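PDB 7C6O: cobalamin biosynthesis protein CobN from Mycobacterium tuberculosis, which is the catalytic subunit of cobaltochelatase, the ligase that inserts cobalt into the corrin ring during cobalamin biosynthesis. Local coordinates for residues R368-F373 / H550-L555; V504-P509 / L533-W538. All blocks are in the same frame, centred on the assembly; numbering follows the deposited sequence. Where two conformers were deposited one is given.

Contact 1: R368-F373 / H550-L555; sequences RVALVF and HAVVHL
R368 and H550 begin the pairing of two parallel strands with a side chain as well as with backbone. The backbone N of R368 gives its hydrogen to ND1 of H550 at 2.9 Å, a nearly straight bond lying in the plane of the imidazole, while R368 O takes the N-H of H550 at 2.7 Å. Further out, in one of its two conformers, the arginine side chain bends at chi3 and brings its guanidinium back, one face over H550 CE1, the two planes 30° apart; NE is then held by G548 O.

From V369 to V372 the strands run in regular parallel register, the amides of A370 and V372 answering the carbonyls of A551 and V553, and those of V553 and L555 the carbonyls of A370 and V372.

L555 is worth following outward. Its CB does little more than skirt V372 O. CG, which chi1 of -79° sets beside its own backbone N, meets L371 CD1 at 3.6 Å; L555 CD1 touches both L371 CD1 and F373 CE2, each at 3.7 Å, and CD2 reaches L371 CD1 more loosely at 4.1 Å. On the other face of the sheet V372 O sits over the centre of one face of the H554 imidazole, 3.6 Å from its plane, and H554 NE2 is bonded to S374 OG.

Strand 369-373 is flanked by 551-555 and, through V504 and M506, by 503-507; strand 586-591 continues the sheet beyond 551-555. Helix 391-405 packs across the face that carries V369, L371, F373 and L555.

Contact 2: V504-P509 / L533-W538; sequences VLMVQP and LAAYRW
Q508 and Y536 make the one hydrogen bond between strand end and helix: NE2 of Q508 donates to the phenolic OH of Y536 at 2.9 Å, with 161° at the hydrogen. The OH lies close to the amide plane, although amide and ring are turned 53° against each other, and the nitrogen arrives at the edge of the tyrosine ring. Next to it P509 supplies two contacts of its own, P509 CG to A535 CB at 3.6 Å and P509 CD obliquely against Y536 CE2 at 3.7 Å.

Towards the start of the strand W538 takes over. V504 CG2 meets the indole in its plane, at the six-membered edge, 3.9 Å from W538 CZ3. M506 comes to the same ring from another direction: its chain runs out extended, CG anti to the backbone N, and then bends at chi3, which swings M506 CE to 3.6 Å from W538 CZ3. M506 SD lies 4.2 Å from A535 CB, so the methionine touches both A535 and W538, three residues apart on the helix.

A second shell fixes the polar groups. Q508 OE1 accepts from the backbone N of N560, which leaves both ends of the amide engaged and should settle its rotation; the indole NE1 of W538 is bonded to N545 O. Y532 stands beside Y536, where their rings meet, and touches both Q508 and P509.

Helix 533-538 runs almost antiparallel to strand 504-507, 163° between directions, and their axes come within 11.0 Å. Helix 530-539 is the helix of a beta-alpha-beta crossover: it lies in the chain between the parallel strands 503-507 and 551-555 and passes over strand 369-373, which separates them in the sheet.

In the fold
After two earlier sheets, the chain lays down strand 369-373, then passes through helix 391-405 and further elements before strand 503-507 pairs with it in parallel. Helix 530-539 next folds back on that strand, closing the short loop of contact 2. Only afterwards does strand 551-555 arrive at the other edge of 369-373 and close contact 1, so the smaller loop sits wholly within the larger. The centres of contacts 1 and 2 are about 10 Å apart, and both contacts reach one sheet: L371 N bonds to V504 O and F373 O to Q508 N, both probably hydrogen bonds, while A370 CB packs on V504 CG1 and H554 on Q508. Helices 391-405 and 530-539 cover its opposite faces.

Contact 1: R368-F373 / H550-L555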
loop_
_atom_site.group_PDB
_atom_site.type_symbol
_atom_site.label_atom_id
_atom_site.label_comp_id
_atom_site.label_asym_id
_atom_site.label_seq_id
_atom_site.Cartn_x
_atom_site.Cartn_y
_atom_site.Cartn_z
ATOM N N ARG A 368 23.489 -16.087 -8.051
ATOM C CA ARG A 368 23.470 -16.116 -6.595
ATOM C C ARG A 368 22.225 -15.392 -6.097
ATOM O O ARG A 368 21.963 -14.250 -6.489
ATOM C CB ARG A 368 24.739 -15.481 -6.021
ATOM C CG ARG A 368 26.010 -16.259 -6.354
ATOM C CD ARG A 368 27.254 -15.597 -5.778
ATOM N NE ARG A 368 27.419 -14.230 -6.261
ATOM C CZ ARG A 368 28.136 -13.890 -7.328
ATOM N NH1 ARG A 368 28.768 -14.818 -8.036
ATOM N NH2 ARG A 368 28.222 -12.615 -7.687
ATOM N N VAL A 369 21.460 -16.063 -5.242
ATOM C CA VAL A 369 20.182 -15.548 -4.763
ATOM C C VAL A 369 20.154 -15.600 -3.244
ATOM O O VAL A 369 20.547 -16.604 -2.638
ATOM C CB VAL A 369 18.996 -16.344 -5.347
ATOM C CG1 VAL A 369 17.672 -15.759 -4.868
ATOM C CG2 VAL A 369 19.064 -16.367 -6.869
ATOM N N ALA A 370 19.679 -14.521 -2.633
ATOM C CA ALA A 370 19.418 -14.474 -1.202
ATOM C C ALA A 370 17.919 -14.608 -0.961
ATOM O O ALA A 370 17.125 -13.841 -1.517
ATOM C CB ALA A 370 19.943 -13.174 -0.591
ATOM N N LEU A 371 17.539 -15.587 -0.145
ATOM C CA LEU A 371 16.153 -15.820 0.245
ATOM C C LEU A 371 16.003 -15.367 1.694
ATOM O O LEU A 371 16.564 -15.988 2.602
ATOM C CB LEU A 371 15.788 -17.295 0.074
ATOM C CG LEU A 371 14.322 -17.721 0.151
ATOM C CD1 LEU A 371 13.524 -17.062 -0.957
ATOM C CD2 LEU A 371 14.196 -19.239 0.070
ATOM N N VAL A 372 15.261 -14.283 1.913
ATOM C CA VAL A 372 15.162 -13.643 3.221
ATOM C C VAL A 372 13.765 -13.868 3.788
ATOM O O VAL A 372 12.763 -13.647 3.097
ATOM C CB VAL A 372 15.487 -12.141 3.137
ATOM C CG1 VAL A 372 15.368 -11.486 4.512
ATOM C CG2 VAL A 372 16.878 -11.934 2.564
ATOM N N PHE A 373 13.703 -14.294 5.047
ATOM C CA PHE A 373 12.454 -14.558 5.748
ATOM C C PHE A 373 12.194 -13.475 6.788
ATOM O O PHE A 373 13.114 -13.047 7.492
ATOM C CB PHE A 373 12.493 -15.923 6.445
ATOM C CG PHE A 373 12.581 -17.091 5.506
ATOM C CD1 PHE A 373 13.759 -17.375 4.832
ATOM C CD2 PHE A 373 11.492 -17.923 5.317
ATOM C CE1 PHE A 373 13.842 -18.456 3.974
ATOM C CE2 PHE A 373 11.569 -19.007 4.463
ATOM C CZ PHE A 373 12.743 -19.274 3.790
ATOM N N HIS A 550 22.905 -11.750 -6.808
ATOM C CA HIS A 550 22.340 -11.095 -7.980
ATOM C C HIS A 550 20.957 -10.522 -7.696
ATOM O O HIS A 550 20.549 -9.551 -8.345
ATOM C CB HIS A 550 22.279 -12.072 -9.153
ATOM C CG HIS A 550 23.623 -12.440 -9.697
ATOM N ND1 HIS A 550 24.219 -13.659 -9.450
ATOM C CD2 HIS A 550 24.497 -11.741 -10.459
ATOM C CE1 HIS A 550 25.399 -13.698 -10.045
ATOM N NE2 HIS A 550 25.591 -12.547 -10.664
ATOM N N ALA A 551 20.231 -11.100 -6.741
ATOM C CA ALA A 551 18.903 -10.617 -6.387
ATOM C C ALA A 551 18.531 -11.124 -5.002
ATOM O O ALA A 551 19.053 -12.136 -4.524
ATOM C CB ALA A 551 17.850 -11.056 -7.410
ATOM N N VAL A 552 17.612 -10.402 -4.369
ATOM C CA VAL A 552 17.027 -10.788 -3.092
ATOM C C VAL A 552 15.579 -11.187 -3.340
ATOM O O VAL A 552 14.847 -10.481 -4.045
ATOM C CB VAL A 552 17.111 -9.647 -2.062
ATOM C CG1 VAL A 552 16.434 -10.051 -0.755
ATOM C CG2 VAL A 552 18.560 -9.248 -1.824
ATOM N N VAL A 553 15.174 -12.321 -2.779
ATOM C CA VAL A 553 13.779 -12.739 -2.747
ATOM C C VAL A 553 13.330 -12.711 -1.293
ATOM O O VAL A 553 13.876 -13.440 -0.456
ATOM C CB VAL A 553 13.578 -14.135 -3.358
ATOM C CG1 VAL A 553 12.108 -14.544 -3.279
ATOM C CG2 VAL A 553 14.071 -14.172 -4.800
ATOM N N HIS A 554 12.350 -11.868 -0.983
ATOM C CA HIS A 554 11.759 -11.841 0.350
ATOM C C HIS A 554 10.421 -12.563 0.325
ATOM O O HIS A 554 9.556 -12.245 -0.497
ATOM C CB HIS A 554 11.570 -10.415 0.863
ATOM C CG HIS A 554 11.307 -10.355 2.335
ATOM N ND1 HIS A 554 12.274 -9.997 3.248
ATOM C CD2 HIS A 554 10.199 -10.650 3.055
ATOM C CE1 HIS A 554 11.768 -10.055 4.468
ATOM N NE2 HIS A 554 10.511 -10.451 4.378
ATOM N N LEU A 555 10.243 -13.512 1.239
ATOM C CA LEU A 555 9.106 -14.427 1.191
ATOM C C LEU A 555 7.943 -13.898 2.028
ATOM O O LEU A 555 7.974 -13.957 3.261
ATOM C CB LEU A 555 9.528 -15.817 1.657
ATOM C CG LEU A 555 10.270 -16.600 0.576
ATOM C CD1 LEU A 555 10.579 -18.008 1.047
ATOM C CD2 LEU A 555 9.452 -16.620 -0.707
#

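Contact 2: V504-P509 / L533-W538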
loop_
_atom_site.group_PDB
_atom_site.type_symbol
_atom_site.label_atom_id
_atom_site.label_comp_id
_atom_site.label_asym_id
_atom_site.label_seq_id
_atom_site.Cartn_x
_atom_site.Cartn_y
_atom_site.Cartn_z
ATOM N N VAL A 504 21.719 -18.337 -0.281
ATOM C CA VAL A 504 21.798 -18.069 1.147
ATOM C C VAL A 504 20.384 -17.835 1.656
ATOM O O VAL A 504 19.618 -17.068 1.061
ATOM C CB VAL A 504 22.722 -16.876 1.475
ATOM C CG1 VAL A 504 22.274 -15.610 0.766
ATOM C CG2 VAL A 504 22.778 -16.650 2.980
ATOM N N LEU A 505 20.022 -18.539 2.722
ATOM C CA LEU A 505 18.757 -18.338 3.413
ATOM C C LEU A 505 19.059 -17.616 4.717
ATOM O O LEU A 505 19.885 -18.080 5.509
ATOM C CB LEU A 505 18.042 -19.667 3.668
ATOM C CG LEU A 505 17.185 -20.222 2.522
ATOM C CD1 LEU A 505 18.029 -20.586 1.303
ATOM C CD2 LEU A 505 16.364 -21.421 2.988
ATOM N N MET A 506 18.409 -16.475 4.926
ATOM C CA MET A 506 18.722 -15.614 6.054
ATOM C C MET A 506 17.436 -15.127 6.699
ATOM O O MET A 506 16.487 -14.747 6.008
ATOM C CB MET A 506 19.574 -14.412 5.614
ATOM C CG MET A 506 19.970 -13.471 6.745
ATOM S SD MET A 506 20.916 -12.042 6.172
ATOM C CE MET A 506 22.465 -12.820 5.741
ATOM N N VAL A 507 17.405 -15.151 8.023
ATOM C CA VAL A 507 16.341 -14.485 8.756
ATOM C C VAL A 507 16.635 -12.992 8.761
ATOM O O VAL A 507 17.762 -12.574 9.046
ATOM C CB VAL A 507 16.227 -15.038 10.183
ATOM C CG1 VAL A 507 15.120 -14.322 10.927
ATOM C CG2 VAL A 507 15.975 -16.537 10.152
ATOM N N GLN A 508 15.633 -12.193 8.418
ATOM C CA GLN A 508 15.803 -10.747 8.397
ATOM C C GLN A 508 16.308 -10.272 9.757
ATOM O O GLN A 508 15.786 -10.712 10.792
ATOM C CB GLN A 508 14.481 -10.071 8.047
ATOM C CG GLN A 508 14.609 -8.627 7.611
ATOM C CD GLN A 508 13.308 -8.078 7.068
ATOM O OE1 GLN A 508 12.245 -8.279 7.657
ATOM N NE2 GLN A 508 13.382 -7.387 5.933
ATOM N N PRO A 509 17.321 -9.410 9.802
ATOM C CA PRO A 509 17.881 -9.011 11.090
ATOM C C PRO A 509 16.841 -8.295 11.925
ATOM O O PRO A 509 15.893 -7.693 11.387
ATOM C CB PRO A 509 19.034 -8.074 10.702
ATOM C CG PRO A 509 19.312 -8.359 9.273
ATOM C CD PRO A 509 18.019 -8.780 8.672
ATOM N N LEU A 533 22.588 -3.399 9.311
ATOM C CA LEU A 533 23.210 -2.896 8.091
ATOM C C LEU A 533 24.273 -3.857 7.573
ATOM O O LEU A 533 24.355 -4.104 6.365
ATOM C CB LEU A 533 23.810 -1.513 8.343
ATOM C CG LEU A 533 22.810 -0.418 8.721
ATOM C CD1 LEU A 533 23.535 0.835 9.192
ATOM C CD2 LEU A 533 21.899 -0.100 7.548
ATOM N N ALA A 534 25.092 -4.412 8.472
ATOM C CA ALA A 534 26.138 -5.338 8.049
ATOM C C ALA A 534 25.554 -6.556 7.345
ATOM O O ALA A 534 26.099 -7.019 6.335
ATOM C CB ALA A 534 26.979 -5.770 9.248
ATOM N N ALA A 535 24.441 -7.085 7.860
ATOM C CA ALA A 535 23.853 -8.286 7.279
ATOM C C ALA A 535 23.400 -8.039 5.845
ATOM O O ALA A 535 23.677 -8.844 4.947
ATOM C CB ALA A 535 22.688 -8.768 8.141
ATOM N N TYR A 536 22.698 -6.929 5.604
ATOM C CA TYR A 536 22.252 -6.640 4.245
ATOM C C TYR A 536 23.423 -6.281 3.341
ATOM O O TYR A 536 23.449 -6.668 2.166
ATOM C CB TYR A 536 21.207 -5.522 4.246
ATOM C CG TYR A 536 19.804 -6.059 4.348
ATOM C CD1 TYR A 536 19.159 -6.577 3.232
ATOM C CD2 TYR A 536 19.133 -6.080 5.561
ATOM C CE1 TYR A 536 17.878 -7.089 3.320
ATOM C CE2 TYR A 536 17.850 -6.590 5.660
ATOM C CZ TYR A 536 17.229 -7.092 4.536
ATOM O OH TYR A 536 15.955 -7.601 4.625
ATOM N N ARG A 537 24.403 -5.548 3.867
ATOM C CA ARG A 537 25.560 -5.207 3.048
ATOM C C ARG A 537 26.395 -6.438 2.721
ATOM O O ARG A 537 27.077 -6.465 1.688
ATOM C CB ARG A 537 26.401 -4.137 3.746
ATOM C CG ARG A 537 25.746 -2.754 3.770
ATOM C CD ARG A 537 25.591 -2.178 2.361
ATOM N NE ARG A 537 24.371 -2.625 1.690
ATOM C CZ ARG A 537 24.300 -2.913 0.393
ATOM N NH1 ARG A 537 25.380 -2.812 -0.371
ATOM N NH2 ARG A 537 23.153 -3.312 -0.142
ATOM N N TRP A 538 26.345 -7.474 3.565
ATOM C CA TRP A 538 27.066 -8.699 3.238
ATOM C C TRP A 538 26.382 -9.471 2.116
ATOM O O TRP A 538 27.050 -10.190 1.364
ATOM C CB TRP A 538 27.217 -9.587 4.473
ATOM C CG TRP A 538 27.770 -10.932 4.118
ATOM C CD1 TRP A 538 29.079 -11.251 3.900
ATOM C CD2 TRP A 538 27.022 -12.134 3.897
ATOM N NE1 TRP A 538 29.193 -12.579 3.567
ATOM C CE2 TRP A 538 27.944 -13.144 3.560
ATOM C CE3 TRP A 538 25.662 -12.454 3.958
ATOM C CZ2 TRP A 538 27.551 -14.452 3.284
ATOM C CZ3 TRP A 538 25.274 -13.756 3.687
ATOM C CH2 TRP A 538 26.215 -14.737 3.356
#